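Local atomic coordinates of periplasmic beta-glucosidase (Pseudomonas aeruginosa, PDB entry 6R5T), a protein that probably hydrolyses terminal, non-reducing beta-D-glucosyl residues from beta-glucosides in the periplasm, as a member of glycoside hydrolase family 3. Residues L237-L241 and L242-W246; R199-Q202 and D203-P207; S433-Q436 and A437-D440; T344-E347 and S348-H351. The protein carries 1 engineered substitution. All coordinates share one frame; numbering follows the deposited sequence.

In the fold
Interactions 1 and 2 belong to the TIM-barrel-type N-terminal domain and touch each other: L241 packs on F201 and L205, and W246 on the L205 carbonyl, so helix 235-245 lies against 197-207. Both are partly buried, and in both pi-type turns double the load on one carbonyl oxygen, beside a leucine methyl lying over an aromatic face. Interactions 3 and 4 are more polar and stand apart from that pair and from each other. Interaction 3 starts helix 436-442 in the family 3 C-terminal domain through side-chain capping; interaction 4, a surface contact, folds the loop before helix 352-362 through a 3-10 turn and an arginine bond.

Interaction 1 (L237-L241 and L242-W246); sequences LLTDL and LRQQW
L241 reaches one turn along helix 235-245 to W246, and its side chain carries the apolar part of this contact. Its CG stands anti to the backbone N (chi1 179°), which leads the branch toward the indole. CB touches only the adjacent L242 N across the contact; CG lies 4.0 Å above the indole plane, offset toward the rim. From there CD1 moves over the five-membered ring, 3.9 Å from its centroid, a CH-pi contact in which CD1 comes within 3.5 Å of W246 NE1. CD2 meets W246 CZ2 at 4.0 Å. The backbone beneath is wound more widely than an alpha helix: W246 N bonds to L241 O at 2.9 Å, five residues back, and T239 O takes both R243 N and Q244 N, the latter at 2.9 Å and the straighter (166°). R243 CG rests on L238 O at 3.3 Å, while R243 NE gives its hydrogen to a water 2.7 Å from L238 O; the guanidinium goes on to a salt bridge with D316 and a bond to G250 O. L238 and L242 pack on F178 of strand 172-178, L242 also on T252 of strand 251-253, and W246 meets Y208 and K209 of helix 206-213.

Interaction 2 (R199-Q202 and D203-P207); sequences RMFQ and DYLPP
L205 points back toward the preceding turn and lays its CD1 over the centre of the F201 ring, 3.8 Å from the centroid and only 3° off the ring normal. All six ring carbons are therefore nearly equidistant from this methyl, a well-centred CH-pi contact. The same CD1 also meets M200 CG at 3.8 Å, which makes it the hub of the tightly packed side. M200 CG reaches it because it stands anti to its backbone N (chi1 -161°). Beneath, M200 O accepts two amides: L205 N at 2.8 Å, almost in line with the carbonyl, and Y204 N at 3.1 Å, from above the carbonyl plane. This is the wider pi-type turn, and the prolines follow it directly: P206 has no amide hydrogen to give, and its CD packs at 3.4 Å against F201 O.

R199 runs alongside the buried Y204 in ordinary packing, its CG 4.0 Å from Y204 CD1, and R199 O lies at the edge of the tyrosine ring. What is looser is the set of polar ends on R199, D203 and Q202. D203 stays near R199 without a salt bridge, its OD2 making a long, weak ion pair with R131; the arginine instead pairs with E185 of the second subunit, while Q202 leads outward and accepts from Y701 N through OE1.

The segment joins helix 197-204 to helix 206-213. M200 and F201 pack on W236 of helix 235-245, F201 and L205 on its L241, and P206 and P207 against helix 146-161.

Interaction 3 (S433-Q436 and A437-D440); sequences SGDQ and AILD
D435 OD1 is gripped by two backbone amides of the following helix: A437 N at 2.9 Å, arriving nearly in line with the C-O bond, and I438 N by a weak bond at 3.5 Å. The carboxylate gets there because its CG stands anti to the backbone N (chi1 -175°), and the amides at the start of a helix would probably favour its negative charge. D435 is thus the N-cap of helix 436-442 in the family 3 C-terminal domain. D435 O starts the helical pattern by accepting from L439 N at 3.1 Å. Two residues earlier, S433 OG accepts from D435 N, an ST turn before the cap. S433 OG also lies 3.7 Å from I438 CB, while the I438 side chain crosses that of D435 at about a right angle, CD1 3.9 Å from D435 CB. On the outer side Q436 bends at chi2 (64°) so that NE2 bonds to D440 OD1 at 2.8 Å, nearly straight at 167°. The acceptor lies in the Q436 amide plane, yet the donor comes from above the carboxylate plane. L439 turns inward, its CD2 3.7 Å from S433 O, and packs on V432 and V451.

Interaction 4 (T344-E347 and S348-H351); sequences TNAE and SRLH
Two successive backbone bonds of the i to i+3 kind wind the chain here: R349 N to A346 O at 3.0 Å, and L350 N to E347 O at 3.1 Å. Together they make a short 3-10 turn.

R349 carries the side-chain part. Its chain bends at chi3 (78°), which brings the guanidinium back over the turn to T344. There NH1 bonds to T344 O at 2.9 Å, on a lone pair in the carbonyl plane, with the oxygen at the guanidinium edge and just 1° out of its plane. Lower down the chain R349 CD passes 3.7 Å from T344 O, and R349 CG touches A346 CB at 4.1 Å, so A346 sits beneath the aliphatic part of the arginine. NH1 has a second partner, D117, in a salt bridge that ties the loop to the region just after helix 100-116. The E347 side chain crosses L350 obliquely, OE2 3.7 Å from L350 CD1, while OE1 makes a salt bridge to R352.

After L350 the chain comes directly to H351, the N-cap residue of helix 352-362. What results is a short 3-10 turn at the surface, within the loop between helices 307-323 and 352-362 and ending at that N-cap.

Interaction 1 (L237-L241 and L242-W246)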
ATOM      1  N   LEU A 237     -17.201  15.446   4.516  1.00 13.81           N
ATOM      2  CA  LEU A 237     -17.504  14.180   5.212  1.00 14.66           C
ATOM      3  C   LEU A 237     -18.577  14.362   6.284  1.00 14.31           C
ATOM      4  O   LEU A 237     -19.501  13.518   6.362  1.00 14.93           O
ATOM      5  CB  LEU A 237     -16.203  13.640   5.807  1.00 16.08           C
ATOM      6  CG  LEU A 237     -16.319  12.313   6.532  1.00 17.17           C
ATOM      7  CD1 LEU A 237     -16.320  11.164   5.562  1.00 17.61           C
ATOM      8  CD2 LEU A 237     -15.190  12.162   7.543  1.00 18.74           C
ATOM      9  N   LEU A 238     -18.444  15.384   7.137  1.00 13.82           N
ATOM     10  CA  LEU A 238     -19.218  15.397   8.392  1.00 14.37           C
ATOM     11  C   LEU A 238     -20.554  16.096   8.165  1.00 15.73           C
ATOM     12  O   LEU A 238     -21.451  15.891   8.971  1.00 16.98           O
ATOM     13  CB  LEU A 238     -18.412  16.118   9.464  1.00 14.75           C
ATOM     14  CG  LEU A 238     -17.105  15.474   9.854  1.00 14.85           C
ATOM     15  CD1 LEU A 238     -16.498  16.308  10.954  1.00 15.72           C
ATOM     16  CD2 LEU A 238     -17.308  14.036  10.275  1.00 14.45           C
ATOM     17  N   THR A 239     -20.624  16.963   7.184  1.00 15.53           N
ATOM     18  CA  THR A 239     -21.849  17.752   6.900  1.00 16.47           C
ATOM     19  C   THR A 239     -22.511  17.303   5.605  1.00 16.34           C
ATOM     20  O   THR A 239     -23.635  16.809   5.692  1.00 17.60           O
ATOM     21  CB  THR A 239     -21.572  19.256   6.896  1.00 18.85           C
ATOM     22  OG1 THR A 239     -21.093  19.661   8.186  1.00 21.03           O
ATOM     23  CG2 THR A 239     -22.847  20.009   6.606  1.00 21.79           C
ATOM     24  N   ASP A 240     -21.853  17.457   4.455  1.00 17.14           N
ATOM     25  CA  ASP A 240     -22.476  17.119   3.155  1.00 18.27           C
ATOM     26  C   ASP A 240     -22.892  15.639   3.137  1.00 17.18           C
ATOM     27  O   ASP A 240     -24.013  15.288   2.773  1.00 20.67           O
ATOM     28  CB  ASP A 240     -21.546  17.481   2.016  1.00 20.13           C
ATOM     29  CG  ASP A 240     -21.233  18.970   1.940  1.00 29.84           C
ATOM     30  OD1 ASP A 240     -21.922  19.748   2.612  1.00 35.27           O
ATOM     31  OD2 ASP A 240     -20.292  19.340   1.236  1.00 36.81           O
ATOM     32  N   LEU A 241     -21.958  14.741   3.468  1.00 15.10           N
ATOM     33  CA  LEU A 241     -22.256  13.315   3.416  1.00 16.82           C
ATOM     34  C   LEU A 241     -23.071  12.906   4.638  1.00 15.78           C
ATOM     35  O   LEU A 241     -24.178  12.398   4.497  1.00 17.60           O
ATOM     36  CB  LEU A 241     -20.938  12.560   3.334  1.00 18.22           C
ATOM     37  CG  LEU A 241     -21.135  11.050   3.305  1.00 18.73           C
ATOM     38  CD1 LEU A 241     -21.828  10.615   2.019  1.00 20.52           C
ATOM     39  CD2 LEU A 241     -19.786  10.366   3.488  1.00 20.10           C
ATOM     40  N   LEU A 242     -22.508  13.027   5.840  1.00 15.00           N
ATOM     41  CA  LEU A 242     -23.138  12.401   7.024  1.00 14.88           C
ATOM     42  C   LEU A 242     -24.518  13.022   7.303  1.00 15.44           C
ATOM     43  O   LEU A 242     -25.413  12.285   7.635  1.00 16.98           O
ATOM     44  CB  LEU A 242     -22.197  12.614   8.207  1.00 16.40           C
ATOM     45  CG  LEU A 242     -22.669  12.072   9.549  1.00 15.81           C
ATOM     46  CD1 LEU A 242     -22.902  10.566   9.501  1.00 15.35           C
ATOM     47  CD2 LEU A 242     -21.680  12.457  10.636  1.00 15.03           C
ATOM     48  N   ARG A 243     -24.660  14.345   7.198  1.00 16.90           N
ATOM     49  CA  ARG A 243     -25.951  15.008   7.562  1.00 17.79           C
ATOM     50  C   ARG A 243     -26.842  15.124   6.338  1.00 17.95           C
ATOM     51  O   ARG A 243     -27.978  14.636   6.377  1.00 20.03           O
ATOM     52  CB  ARG A 243     -25.673  16.376   8.175  1.00 19.08           C
ATOM     53  CG  ARG A 243     -24.735  16.301   9.370  1.00 20.59           C
ATOM     54  CD  ARG A 243     -25.469  15.916  10.585  1.00 21.34           C
ATOM     55  NE  ARG A 243     -24.623  16.024  11.776  1.00 21.06           N
ATOM     56  CZ  ARG A 243     -25.017  15.676  12.989  1.00 21.83           C
ATOM     57  NH1 ARG A 243     -26.263  15.246  13.185  1.00 23.94           N
ATOM     58  NH2 ARG A 243     -24.169  15.747  13.997  1.00 22.37           N
ATOM     59  N   GLN A 244     -26.368  15.785   5.298  1.00 20.99           N
ATOM     60  CA  GLN A 244     -27.248  16.110   4.154  1.00 21.48           C
ATOM     61  C   GLN A 244     -27.594  14.840   3.364  1.00 25.21           C
ATOM     62  O   GLN A 244     -28.788  14.618   3.086  1.00 24.07           O
ATOM     63  CB  GLN A 244     -26.641  17.266   3.380  1.00 26.05           C
ATOM     64  CG  GLN A 244     -26.535  18.523   4.250  1.00 32.57           C
ATOM     65  CD  GLN A 244     -25.757  19.682   3.665  1.00 44.05           C
ATOM     66  OE1 GLN A 244     -24.998  19.539   2.710  1.00 53.16           O
ATOM     67  NE2 GLN A 244     -25.913  20.850   4.268  1.00 53.78           N
ATOM     68  N   GLN A 245     -26.631  13.985   3.042  1.00 19.69           N
ATOM     69  CA  GLN A 245     -26.919  12.809   2.195  1.00 22.45           C
ATOM     70  C   GLN A 245     -27.478  11.655   3.030  1.00 20.62           C
ATOM     71  O   GLN A 245     -28.460  11.049   2.631  1.00 22.02           O
ATOM     72  CB  GLN A 245     -25.663  12.331   1.494  1.00 28.58           C
ATOM     73  CG  GLN A 245     -25.848  12.207   0.003  1.00 46.61           C
ATOM     74  CD  GLN A 245     -25.121  13.352  -0.652  1.00 57.95           C
ATOM     75  OE1 GLN A 245     -23.948  13.613  -0.347  1.00 62.57           O
ATOM     76  NE2 GLN A 245     -25.810  14.030  -1.565  1.00 64.38           N
ATOM     77  N   TRP A 246     -26.885  11.357   4.185  1.00 17.21           N
ATOM     78  CA  TRP A 246     -27.278  10.173   4.950  1.00 17.85           C
ATOM     79  C   TRP A 246     -28.355  10.483   5.966  1.00 17.46           C
ATOM     80  O   TRP A 246     -28.916   9.518   6.523  1.00 21.10           O
ATOM     81  CB  TRP A 246     -26.059   9.576   5.660  1.00 18.66           C
ATOM     82  CG  TRP A 246     -25.074   8.922   4.746  1.00 18.11           C
ATOM     83  CD1 TRP A 246     -25.140   8.725   3.399  1.00 20.10           C
ATOM     84  CD2 TRP A 246     -23.856   8.295   5.179  1.00 17.36           C
ATOM     85  NE1 TRP A 246     -24.040   8.028   2.959  1.00 18.32           N
ATOM     86  CE2 TRP A 246     -23.222   7.765   4.038  1.00 17.60           C
ATOM     87  CE3 TRP A 246     -23.237   8.152   6.427  1.00 15.85           C
ATOM     88  CZ2 TRP A 246     -21.992   7.099   4.113  1.00 16.45           C
ATOM     89  CZ3 TRP A 246     -22.026   7.491   6.504  1.00 15.60           C
ATOM     90  CH2 TRP A 246     -21.431   6.940   5.365  1.00 15.31           C
TER
HETATM   91  O   HOH W   1     -21.887  16.813  11.458  1.00 26.65           O

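Interaction 2 (R199-Q202 and D203-P207)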
ATOM      1  N   ARG A 199     -14.104   3.842  -4.774  1.00 14.55           N
ATOM      2  CA  ARG A 199     -13.655   2.833  -3.765  1.00 16.05           C
ATOM      3  C   ARG A 199     -14.230   3.216  -2.387  1.00 13.26           C
ATOM      4  O   ARG A 199     -14.693   2.352  -1.605  1.00 14.04           O
ATOM      5  CB  ARG A 199     -12.137   2.708  -3.728  1.00 15.78           C
ATOM      6  CG  ARG A 199     -11.619   1.845  -2.598  1.00 16.02           C
ATOM      7  CD  ARG A 199     -10.113   1.649  -2.606  1.00 19.15           C
ATOM      8  NE  ARG A 199      -9.703   0.689  -3.614  1.00 20.61           N
ATOM      9  CZ  ARG A 199      -8.472   0.163  -3.681  1.00 21.00           C
ATOM     10  NH1 ARG A 199      -7.521   0.554  -2.865  1.00 24.09           N
ATOM     11  NH2 ARG A 199      -8.191  -0.737  -4.586  1.00 25.43           N
ATOM     12  N   MET A 200     -14.151   4.489  -2.071  1.00 14.26           N
ATOM     13  CA  MET A 200     -14.657   4.994  -0.781  1.00 13.34           C
ATOM     14  C   MET A 200     -16.138   4.628  -0.638  1.00 14.16           C
ATOM     15  O   MET A 200     -16.573   4.034   0.381  1.00 14.59           O
ATOM     16  CB  MET A 200     -14.416   6.509  -0.718  1.00 15.44           C
ATOM     17  CG  MET A 200     -14.450   7.048   0.630  1.00 18.15           C
ATOM     18  SD  MET A 200     -14.316   8.866   0.551  1.00 17.74           S
ATOM     19  CE  MET A 200     -12.704   9.172  -0.107  1.00 15.83           C
ATOM     20  N   PHE A 201     -16.946   4.953  -1.653  1.00 13.86           N
ATOM     21  CA  PHE A 201     -18.402   4.752  -1.575  1.00 14.36           C
ATOM     22  C   PHE A 201     -18.788   3.280  -1.614  1.00 14.58           C
ATOM     23  O   PHE A 201     -19.707   2.864  -0.887  1.00 16.52           O
ATOM     24  CB  PHE A 201     -19.101   5.570  -2.658  1.00 14.98           C
ATOM     25  CG  PHE A 201     -19.334   6.998  -2.221  1.00 17.58           C
ATOM     26  CD1 PHE A 201     -18.320   7.910  -2.213  1.00 18.13           C
ATOM     27  CD2 PHE A 201     -20.497   7.325  -1.548  1.00 25.59           C
ATOM     28  CE1 PHE A 201     -18.524   9.208  -1.765  1.00 20.43           C
ATOM     29  CE2 PHE A 201     -20.682   8.599  -1.018  1.00 28.06           C
ATOM     30  CZ  PHE A 201     -19.705   9.548  -1.171  1.00 24.64           C
ATOM     31  N   GLN A 202     -18.146   2.494  -2.470  1.00 14.32           N
ATOM     32  CA  GLN A 202     -18.526   1.084  -2.647  1.00 16.11           C
ATOM     33  C   GLN A 202     -18.044   0.242  -1.466  1.00 14.24           C
ATOM     34  O   GLN A 202     -18.796  -0.638  -1.002  1.00 15.06           O
ATOM     35  CB  GLN A 202     -17.929   0.539  -3.942  1.00 16.67           C
ATOM     36  CG  GLN A 202     -18.463  -0.834  -4.291  1.00 19.43           C
ATOM     37  CD  GLN A 202     -19.907  -0.805  -4.749  1.00 22.35           C
ATOM     38  OE1 GLN A 202     -20.438   0.205  -5.165  1.00 31.71           O
ATOM     39  NE2 GLN A 202     -20.519  -1.967  -4.777  1.00 24.05           N
ATOM     40  N   ASP A 203     -16.815   0.483  -0.998  1.00 13.44           N
ATOM     41  CA  ASP A 203     -16.169  -0.508  -0.104  1.00 15.11           C
ATOM     42  C   ASP A 203     -15.980   0.012   1.329  1.00 14.35           C
ATOM     43  O   ASP A 203     -16.047  -0.815   2.250  1.00 14.77           O
ATOM     44  CB  ASP A 203     -14.795  -0.882  -0.650  1.00 16.21           C
ATOM     45  CG  ASP A 203     -14.849  -1.586  -2.003  1.00 21.44           C
ATOM     46  OD1 ASP A 203     -15.882  -2.251  -2.290  1.00 23.29           O
ATOM     47  OD2 ASP A 203     -13.850  -1.493  -2.701  1.00 30.06           O
ATOM     48  N   TYR A 204     -15.688   1.285   1.546  1.00 13.58           N
ATOM     49  CA  TYR A 204     -15.203   1.728   2.881  1.00 14.02           C
ATOM     50  C   TYR A 204     -16.292   2.448   3.658  1.00 15.37           C
ATOM     51  O   TYR A 204     -16.313   2.273   4.877  1.00 17.12           O
ATOM     52  CB  TYR A 204     -13.974   2.615   2.721  1.00 14.43           C
ATOM     53  CG  TYR A 204     -12.695   1.846   2.568  1.00 14.94           C
ATOM     54  CD1 TYR A 204     -12.270   1.352   1.341  1.00 16.91           C
ATOM     55  CD2 TYR A 204     -11.921   1.544   3.674  1.00 16.21           C
ATOM     56  CE1 TYR A 204     -11.090   0.638   1.236  1.00 19.67           C
ATOM     57  CE2 TYR A 204     -10.743   0.843   3.587  1.00 16.12           C
ATOM     58  CZ  TYR A 204     -10.336   0.351   2.350  1.00 17.67           C
ATOM     59  OH  TYR A 204      -9.186  -0.379   2.286  1.00 18.20           O
ATOM     60  N   LEU A 205     -17.181   3.191   3.013  1.00 13.85           N
ATOM     61  CA  LEU A 205     -18.204   3.971   3.746  1.00 13.63           C
ATOM     62  C   LEU A 205     -19.417   3.143   4.181  1.00 13.95           C
ATOM     63  O   LEU A 205     -20.031   3.514   5.171  1.00 15.20           O
ATOM     64  CB  LEU A 205     -18.641   5.170   2.912  1.00 14.20           C
ATOM     65  CG  LEU A 205     -17.619   6.279   2.778  1.00 13.87           C
ATOM     66  CD1 LEU A 205     -18.093   7.299   1.733  1.00 15.72           C
ATOM     67  CD2 LEU A 205     -17.364   6.948   4.115  1.00 17.54           C
ATOM     68  N   PRO A 206     -19.872   2.073   3.486  1.00 14.74           N
ATOM     69  CA  PRO A 206     -21.110   1.395   3.862  1.00 13.71           C
ATOM     70  C   PRO A 206     -21.250   0.958   5.319  1.00 14.34           C
ATOM     71  O   PRO A 206     -22.381   1.053   5.851  1.00 15.53           O
ATOM     72  CB  PRO A 206     -21.229   0.227   2.884  1.00 14.88           C
ATOM     73  CG  PRO A 206     -20.544   0.755   1.660  1.00 15.04           C
ATOM     74  CD  PRO A 206     -19.371   1.554   2.187  1.00 14.66           C
ATOM     75  N   PRO A 207     -20.196   0.507   6.043  1.00 14.70           N
ATOM     76  CA  PRO A 207     -20.401   0.142   7.446  1.00 13.60           C
ATOM     77  C   PRO A 207     -20.823   1.302   8.360  1.00 13.26           C
ATOM     78  O   PRO A 207     -21.630   1.095   9.259  1.00 13.88           O
ATOM     79  CB  PRO A 207     -19.060  -0.426   7.887  1.00 15.23           C
ATOM     80  CG  PRO A 207     -18.475  -0.904   6.559  1.00 16.23           C
ATOM     81  CD  PRO A 207     -18.859   0.146   5.541  1.00 15.85           C
TER

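Interaction 3 (S433-Q436 and A437-D440)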
ATOM      1  N   SER A 433       8.966 -12.018  22.915  1.00 15.09           N
ATOM      2  CA  SER A 433       9.975 -11.541  21.959  1.00 16.27           C
ATOM      3  C   SER A 433      11.360 -11.776  22.551  1.00 17.78           C
ATOM      4  O   SER A 433      11.505 -11.674  23.751  1.00 19.76           O
ATOM      5  CB  SER A 433       9.776 -10.090  21.598  1.00 17.28           C
ATOM      6  OG  SER A 433      10.735  -9.658  20.621  1.00 16.86           O
ATOM      7  N   GLY A 434      12.319 -12.051  21.693  1.00 17.77           N
ATOM      8  CA  GLY A 434      13.741 -12.109  22.056  1.00 21.25           C
ATOM      9  C   GLY A 434      14.445 -10.833  21.717  1.00 19.73           C
ATOM     10  O   GLY A 434      15.670 -10.735  21.966  1.00 22.86           O
ATOM     11  N   ASP A 435      13.754  -9.850  21.150  1.00 18.06           N
ATOM     12  CA  ASP A 435      14.324  -8.537  20.777  1.00 18.20           C
ATOM     13  C   ASP A 435      14.059  -7.607  21.954  1.00 18.47           C
ATOM     14  O   ASP A 435      12.877  -7.279  22.237  1.00 16.42           O
ATOM     15  CB  ASP A 435      13.676  -8.016  19.500  1.00 21.56           C
ATOM     16  CG  ASP A 435      14.258  -6.725  18.960  1.00 26.00           C
ATOM     17  OD1 ASP A 435      14.633  -5.875  19.768  1.00 27.85           O
ATOM     18  OD2 ASP A 435      14.264  -6.549  17.732  1.00 31.18           O
ATOM     19  N   GLN A 436      15.098  -7.183  22.666  1.00 19.43           N
ATOM     20  CA  GLN A 436      14.885  -6.376  23.887  1.00 21.34           C
ATOM     21  C   GLN A 436      14.211  -5.042  23.529  1.00 20.81           C
ATOM     22  O   GLN A 436      13.436  -4.549  24.364  1.00 20.87           O
ATOM     23  CB  GLN A 436      16.223  -6.172  24.614  1.00 22.21           C
ATOM     24  CG  GLN A 436      16.074  -5.413  25.936  1.00 22.73           C
ATOM     25  CD  GLN A 436      15.264  -6.165  26.953  1.00 25.39           C
ATOM     26  OE1 GLN A 436      15.499  -7.348  27.237  1.00 27.02           O
ATOM     27  NE2 GLN A 436      14.243  -5.500  27.475  1.00 24.59           N
ATOM     28  N   ALA A 437      14.410  -4.502  22.336  1.00 18.32           N
ATOM     29  CA  ALA A 437      13.783  -3.213  21.948  1.00 18.38           C
ATOM     30  C   ALA A 437      12.268  -3.407  21.842  1.00 16.37           C
ATOM     31  O   ALA A 437      11.515  -2.480  22.141  1.00 18.76           O
ATOM     32  CB  ALA A 437      14.361  -2.669  20.657  1.00 20.24           C
ATOM     33  N   ILE A 438      11.830  -4.575  21.363  1.00 16.35           N
ATOM     34  CA  ILE A 438      10.379  -4.884  21.314  1.00 15.35           C
ATOM     35  C   ILE A 438       9.820  -5.096  22.720  1.00 15.54           C
ATOM     36  O   ILE A 438       8.728  -4.550  23.019  1.00 16.62           O
ATOM     37  CB  ILE A 438      10.123  -6.067  20.357  1.00 16.08           C
ATOM     38  CG1 ILE A 438      10.463  -5.605  18.934  1.00 17.59           C
ATOM     39  CG2 ILE A 438       8.683  -6.533  20.501  1.00 16.69           C
ATOM     40  CD1 ILE A 438      10.326  -6.702  17.934  1.00 19.24           C
ATOM     41  N   LEU A 439      10.553  -5.802  23.594  1.00 15.80           N
ATOM     42  CA  LEU A 439      10.083  -5.920  24.991  1.00 16.73           C
ATOM     43  C   LEU A 439      10.008  -4.528  25.607  1.00 16.26           C
ATOM     44  O   LEU A 439       9.063  -4.302  26.376  1.00 17.31           O
ATOM     45  CB  LEU A 439      11.016  -6.799  25.811  1.00 18.09           C
ATOM     46  CG  LEU A 439      11.079  -8.269  25.427  1.00 19.41           C
ATOM     47  CD1 LEU A 439      12.093  -8.995  26.323  1.00 22.08           C
ATOM     48  CD2 LEU A 439       9.736  -8.936  25.553  1.00 18.72           C
ATOM     49  N   ASP A 440      10.963  -3.649  25.329  1.00 16.98           N
ATOM     50  CA  ASP A 440      10.957  -2.276  25.888  1.00 16.65           C
ATOM     51  C   ASP A 440       9.707  -1.518  25.438  1.00 17.23           C
ATOM     52  O   ASP A 440       9.033  -0.843  26.252  1.00 18.25           O
ATOM     53  CB  ASP A 440      12.181  -1.476  25.473  1.00 18.18           C
ATOM     54  CG  ASP A 440      13.489  -2.048  26.004  1.00 18.31           C
ATOM     55  OD1 ASP A 440      13.447  -2.839  26.975  1.00 19.84           O
ATOM     56  OD2 ASP A 440      14.526  -1.657  25.401  1.00 21.87           O
TER

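Interaction 4 (T344-E347 and S348-H351)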
ATOM      1  N   THR A 344     -17.986  -4.080  42.548  1.00 24.01           N
ATOM      2  CA  THR A 344     -18.148  -3.895  41.083  1.00 23.13           C
ATOM      3  C   THR A 344     -17.642  -5.162  40.368  1.00 20.09           C
ATOM      4  O   THR A 344     -18.268  -5.574  39.379  1.00 22.31           O
ATOM      5  CB  THR A 344     -17.462  -2.620  40.609  1.00 24.93           C
ATOM      6  OG1 THR A 344     -18.264  -1.526  41.072  1.00 24.29           O
ATOM      7  CG2 THR A 344     -17.388  -2.558  39.094  1.00 24.44           C
ATOM      8  N   ASN A 345     -16.624  -5.796  40.900  1.00 23.01           N
ATOM      9  CA  ASN A 345     -15.954  -6.926  40.208  1.00 22.93           C
ATOM     10  C   ASN A 345     -16.409  -8.267  40.775  1.00 24.46           C
ATOM     11  O   ASN A 345     -15.735  -9.291  40.519  1.00 21.52           O
ATOM     12  CB  ASN A 345     -14.452  -6.754  40.292  1.00 24.76           C
ATOM     13  CG  ASN A 345     -13.982  -5.546  39.529  1.00 27.24           C
ATOM     14  OD1 ASN A 345     -13.338  -4.660  40.109  1.00 34.52           O
ATOM     15  ND2 ASN A 345     -14.331  -5.485  38.249  1.00 21.90           N
ATOM     16  N   ALA A 346     -17.537  -8.310  41.483  1.00 22.31           N
ATOM     17  CA  ALA A 346     -18.044  -9.600  41.991  1.00 26.08           C
ATOM     18  C   ALA A 346     -18.214 -10.615  40.855  1.00 25.07           C
ATOM     19  O   ALA A 346     -18.775 -10.291  39.783  1.00 23.01           O
ATOM     20  CB  ALA A 346     -19.358  -9.434  42.719  1.00 26.42           C
ATOM     21  N   GLU A 347     -17.913 -11.871  41.152  1.00 25.72           N
ATOM     22  CA  GLU A 347     -18.161 -13.001  40.224  1.00 25.58           C
ATOM     23  C   GLU A 347     -19.600 -13.058  39.780  1.00 25.70           C
ATOM     24  O   GLU A 347     -19.853 -13.396  38.623  1.00 24.36           O
ATOM     25  CB  GLU A 347     -17.915 -14.348  40.896  1.00 31.01           C
ATOM     26  CG  GLU A 347     -16.553 -14.840  40.684  1.00 28.82           C
ATOM     27  CD  GLU A 347     -16.148 -15.132  39.229  1.00 23.93           C
ATOM     28  OE1 GLU A 347     -16.856 -15.869  38.452  1.00 28.88           O
ATOM     29  OE2 GLU A 347     -15.082 -14.728  38.990  1.00 26.19           O
ATOM     30  N   SER A 348     -20.554 -12.784  40.685  1.00 22.69           N
ATOM     31  CA  SER A 348     -21.975 -12.949  40.340  1.00 25.19           C
ATOM     32  C   SER A 348     -22.400 -11.890  39.343  1.00 22.12           C
ATOM     33  O   SER A 348     -23.509 -12.067  38.797  1.00 25.99           O
ATOM     34  CB  SER A 348     -22.869 -12.857  41.564  1.00 26.07           C
ATOM     35  OG  SER A 348     -22.654 -11.612  42.187  1.00 29.98           O
ATOM     36  N   ARG A 349     -21.584 -10.871  39.071  1.00 22.62           N
ATOM     37  CA  ARG A 349     -21.974  -9.818  38.098  1.00 20.43           C
ATOM     38  C   ARG A 349     -21.369 -10.145  36.717  1.00 21.30           C
ATOM     39  O   ARG A 349     -21.633  -9.396  35.744  1.00 19.13           O
ATOM     40  CB  ARG A 349     -21.463  -8.454  38.587  1.00 21.24           C
ATOM     41  CG  ARG A 349     -22.058  -8.051  39.932  1.00 21.04           C
ATOM     42  CD  ARG A 349     -21.697  -6.647  40.301  1.00 21.57           C
ATOM     43  NE  ARG A 349     -22.508  -5.688  39.574  1.00 21.48           N
ATOM     44  CZ  ARG A 349     -22.066  -4.650  38.840  1.00 20.26           C
ATOM     45  NH1 ARG A 349     -20.787  -4.434  38.632  1.00 19.96           N
ATOM     46  NH2 ARG A 349     -22.935  -3.817  38.296  1.00 21.32           N
ATOM     47  N   LEU A 350     -20.560 -11.204  36.622  1.00 19.11           N
ATOM     48  CA  LEU A 350     -20.024 -11.639  35.298  1.00 19.38           C
ATOM     49  C   LEU A 350     -21.030 -12.493  34.543  1.00 19.94           C
ATOM     50  O   LEU A 350     -22.123 -12.901  35.075  1.00 18.81           O
ATOM     51  CB  LEU A 350     -18.723 -12.386  35.490  1.00 18.65           C
ATOM     52  CG  LEU A 350     -17.560 -11.607  36.083  1.00 19.10           C
ATOM     53  CD1 LEU A 350     -16.392 -12.530  36.288  1.00 20.94           C
ATOM     54  CD2 LEU A 350     -17.125 -10.435  35.206  1.00 19.86           C
ATOM     55  N   HIS A 351     -20.722 -12.723  33.274  1.00 15.94           N
ATOM     56  CA  HIS A 351     -21.542 -13.511  32.348  1.00 17.86           C
ATOM     57  C   HIS A 351     -20.635 -14.548  31.699  1.00 18.50           C
ATOM     58  O   HIS A 351     -20.475 -14.513  30.446  1.00 17.79           O
ATOM     59  CB  HIS A 351     -22.288 -12.630  31.352  1.00 19.09           C
ATOM     60  CG  HIS A 351     -23.294 -11.745  31.995  1.00 20.78           C
ATOM     61  ND1 HIS A 351     -22.953 -10.544  32.585  1.00 19.55           N
ATOM     62  CD2 HIS A 351     -24.615 -11.940  32.220  1.00 24.11           C
ATOM     63  CE1 HIS A 351     -24.036 -10.027  33.164  1.00 21.14           C
ATOM     64  NE2 HIS A 351     -25.070 -10.875  32.965  1.00 22.08           N
TER